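Local coordinates for protein inorganic pyrophosphatase (Anaplasma phagocytophilum, PDB 3LD3) that probably hydrolyses inorganic pyrophosphate to two phosphate ions in a magnesium-dependent reaction, working as a homohexamer, at residues V114-D119 with K184-S189. Sequence-based numbering, arbitrary orientation.
Sequences VLMMND and KELIRS
E185 O takes the backbone N of S189 at 3.0 Å and, weakly, S189 OG at 3.4 Å, closing the helical turn from which L186 reaches across to V114 and M116. This is the C-terminal helix 180-195 of a soluble pyrophosphatase, packed against the curled β-sheet at the core of the fold. The helix follows directly on strand 172-179, which pairs antiparallel with strand 106-119, so here the chain folds back to lay L186 over the strand next to the one it has just left. The backbones stay well apart, with V114 CA and L186 CA 8.7 Å from each other, and the contact is small and apolar: 84 Å² counted over both sides.

L186 does the bridging. Its CG lies anti to the backbone N (chi1 -179°), which sends the isobutyl group straight out from the helix toward the strand. The methyl CD1 leads, meeting V114 CG2 at 4.2 Å as the two side chains slant across one another. V114 and M116 sit on the same side of their strand, and both of them, like L186, also touch A125 on the neighbouring strand 122-131. L115 and M117 turn to the other side, against helix 150-162. L186 further rests on V91, and the side chain of D92, a probable magnesium ligand, is about 8 Å from that of L186, so this packing lies near the probable metal site. M116, itself partly exposed, coils back on itself: three successive torsions near -60° carry its terminal methyl CE round to 4.4 Å from L186 CD1.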
ATOM      1  N   VAL A 114      28.246 -10.784  -7.174  1.00  9.50           N
ATOM      2  CA  VAL A 114      28.637  -9.699  -6.301  1.00  9.28           C
ATOM      3  C   VAL A 114      29.044  -8.498  -7.131  1.00 10.49           C
ATOM      4  O   VAL A 114      29.734  -8.656  -8.143  1.00 10.36           O
ATOM      5  CB  VAL A 114      29.727 -10.151  -5.326  1.00  9.88           C
ATOM      6  CG1 VAL A 114      30.912 -10.803  -6.054  1.00  8.70           C
ATOM      7  CG2 VAL A 114      30.133  -9.018  -4.424  1.00  9.77           C
ATOM      8  N   LEU A 115      28.580  -7.321  -6.714  1.00 10.01           N
ATOM      9  CA  LEU A 115      28.946  -6.091  -7.377  1.00 10.38           C
ATOM     10  C   LEU A 115      30.044  -5.471  -6.547  1.00 10.92           C
ATOM     11  O   LEU A 115      29.836  -5.100  -5.385  1.00 10.20           O
ATOM     12  CB  LEU A 115      27.754  -5.141  -7.495  1.00 10.31           C
ATOM     13  CG  LEU A 115      27.975  -3.838  -8.237  1.00 10.89           C
ATOM     14  CD1 LEU A 115      28.485  -4.077  -9.675  1.00 11.05           C
ATOM     15  CD2 LEU A 115      26.650  -2.998  -8.211  1.00  9.73           C
ATOM     16  N   MET A 116      31.234  -5.351  -7.134  1.00 12.91           N
ATOM     17  CA  MET A 116      32.332  -4.704  -6.435  1.00 14.46           C
ATOM     18  C   MET A 116      32.185  -3.187  -6.476  1.00 15.13           C
ATOM     19  O   MET A 116      31.807  -2.599  -7.488  1.00 15.30           O
ATOM     20  CB  MET A 116      33.690  -5.105  -7.043  1.00 15.14           C
ATOM     21  CG  MET A 116      33.916  -6.587  -7.193  1.00 17.26           C
ATOM     22  SD  MET A 116      33.583  -7.590  -5.727  1.00 22.89           S
ATOM     23  CE  MET A 116      34.791  -7.011  -4.522  1.00 23.50           C
ATOM     24  N   MET A 117      32.503  -2.548  -5.366  1.00 16.32           N
ATOM     25  CA  MET A 117      32.486  -1.117  -5.292  1.00 18.00           C
ATOM     26  C   MET A 117      33.314  -0.673  -4.114  1.00 19.91           C
ATOM     27  O   MET A 117      33.477  -1.422  -3.137  1.00 20.15           O
ATOM     28  CB  MET A 117      31.047  -0.586  -5.165  1.00 17.46           C
ATOM     29  CG  MET A 117      30.377  -0.896  -3.871  1.00 17.47           C
ATOM     30  SD  MET A 117      28.606  -0.460  -3.955  1.00 16.19           S
ATOM     31  CE  MET A 117      28.052  -1.525  -5.271  1.00 13.96           C
ATOM     32  N   ASN A 118      33.848   0.534  -4.241  1.00 23.12           N
ATOM     33  CA  ASN A 118      34.589   1.205  -3.190  1.00 25.78           C
ATOM     34  C   ASN A 118      33.834   2.466  -2.810  1.00 26.56           C
ATOM     35  O   ASN A 118      33.362   3.188  -3.682  1.00 27.51           O
ATOM     36  CB  ASN A 118      35.982   1.595  -3.680  1.00 26.58           C
ATOM     37  CG  ASN A 118      36.849   0.397  -3.953  1.00 30.08           C
ATOM     38  OD1 ASN A 118      37.645   0.411  -4.892  1.00 36.95           O
ATOM     39  ND2 ASN A 118      36.698  -0.656  -3.145  1.00 33.07           N
ATOM     40  N   ASP A 119      33.722   2.722  -1.515  1.00 27.47           N
ATOM     41  CA  ASP A 119      33.041   3.932  -1.043  1.00 28.50           C
ATOM     42  C   ASP A 119      33.787   4.574   0.128  1.00 28.98           C
ATOM     43  O   ASP A 119      34.966   4.278   0.345  1.00 28.19           O
ATOM     44  CB  ASP A 119      31.575   3.616  -0.720  1.00 28.61           C
ATOM     45  CG  ASP A 119      31.409   2.689   0.479  1.00 29.80           C
ATOM     46  OD1 ASP A 119      30.246   2.382   0.809  1.00 34.17           O
ATOM     47  OD2 ASP A 119      32.413   2.298   1.097  1.00 30.70           O
ATOM     48  N   LYS A 184      30.584 -16.346  -3.328  1.00 10.10           N
ATOM     49  CA  LYS A 184      30.747 -17.338  -2.283  1.00 10.87           C
ATOM     50  C   LYS A 184      32.124 -17.260  -1.599  1.00 11.89           C
ATOM     51  O   LYS A 184      32.218 -17.441  -0.391  1.00 11.21           O
ATOM     52  CB  LYS A 184      30.406 -18.764  -2.805  1.00  9.79           C
ATOM     53  CG  LYS A 184      28.930 -18.863  -3.193  1.00 11.70           C
ATOM     54  CD  LYS A 184      28.425 -20.251  -3.607  1.00 15.56           C
ATOM     55  CE  LYS A 184      28.772 -20.583  -4.968  1.00 15.42           C
ATOM     56  NZ  LYS A 184      28.318 -21.952  -5.477  1.00 14.04           N
ATOM     57  N   GLU A 185      33.203 -16.993  -2.350  1.00 12.78           N
ATOM     58  CA  GLU A 185      34.524 -16.919  -1.738  0.50 13.43           C
ATOM     59  C   GLU A 185      34.640 -15.669  -0.854  1.00 13.25           C
ATOM     60  O   GLU A 185      35.260 -15.716   0.211  1.00 13.92           O
ATOM     61  CB  GLU A 185      35.627 -16.995  -2.806  0.50 14.12           C
ATOM     62  CG  GLU A 185      37.038 -17.010  -2.254  0.50 17.00           C
ATOM     63  CD  GLU A 185      37.427 -18.295  -1.555  0.50 19.40           C
ATOM     64  OE1 GLU A 185      36.708 -19.323  -1.670  0.50 20.97           O
ATOM     65  OE2 GLU A 185      38.493 -18.273  -0.897  0.50 22.78           O
ATOM     66  N   LEU A 186      34.022 -14.574  -1.280  1.00 12.67           N
ATOM     67  CA  LEU A 186      33.956 -13.353  -0.451  1.00 13.28           C
ATOM     68  C   LEU A 186      33.285 -13.635   0.907  1.00 12.36           C
ATOM     69  O   LEU A 186      33.759 -13.201   1.979  1.00 13.22           O
ATOM     70  CB  LEU A 186      33.210 -12.260  -1.205  1.00 13.71           C
ATOM     71  CG  LEU A 186      33.040 -10.879  -0.551  1.00 16.83           C
ATOM     72  CD1 LEU A 186      33.099  -9.747  -1.585  1.00 20.22           C
ATOM     73  CD2 LEU A 186      31.736 -10.826   0.240  1.00 18.59           C
ATOM     74  N   ILE A 187      32.160 -14.331   0.844  1.00 12.17           N
ATOM     75  CA  ILE A 187      31.414 -14.747   2.044  1.00 10.62           C
ATOM     76  C   ILE A 187      32.259 -15.666   2.933  1.00 12.29           C
ATOM     77  O   ILE A 187      32.352 -15.469   4.146  1.00 12.10           O
ATOM     78  CB  ILE A 187      30.057 -15.376   1.650  1.00  9.56           C
ATOM     79  CG1 ILE A 187      29.154 -14.322   0.975  1.00 10.42           C
ATOM     80  CG2 ILE A 187      29.361 -16.004   2.876  1.00  9.98           C
ATOM     81  CD1 ILE A 187      27.983 -14.916   0.261  1.00 11.62           C
ATOM     82  N   ARG A 188      32.919 -16.652   2.326  1.00 12.86           N
ATOM     83  CA  ARG A 188      33.818 -17.542   3.061  0.50 13.61           C
ATOM     84  C   ARG A 188      34.841 -16.737   3.869  1.00 14.01           C
ATOM     85  O   ARG A 188      35.029 -16.991   5.059  1.00 15.09           O
ATOM     86  CB  ARG A 188      34.548 -18.492   2.087  0.50 13.39           C
ATOM     87  CG  ARG A 188      35.926 -18.915   2.550  0.50 13.79           C
ATOM     88  CD  ARG A 188      36.670 -19.674   1.471  0.50 12.88           C
ATOM     89  NE  ARG A 188      37.962 -20.129   1.948  0.50 13.21           N
ATOM     90  CZ  ARG A 188      38.126 -21.236   2.657  0.50 12.21           C
ATOM     91  NH1 ARG A 188      37.056 -21.964   2.986  0.50 12.68           N
ATOM     92  NH2 ARG A 188      39.338 -21.594   3.059  0.50 12.67           N
ATOM     93  N   SER A 189      35.511 -15.805   3.197  1.00 14.88           N
ATOM     94  CA  SER A 189      36.500 -14.914   3.822  1.00 16.36           C
ATOM     95  C   SER A 189      35.938 -14.136   4.999  1.00 16.57           C
ATOM     96  O   SER A 189      36.594 -14.018   6.030  1.00 17.33           O
ATOM     97  CB  SER A 189      37.070 -13.928   2.820  1.00 16.98           C
ATOM     98  OG  SER A 189      37.929 -14.625   1.953  1.00 20.49           O
TER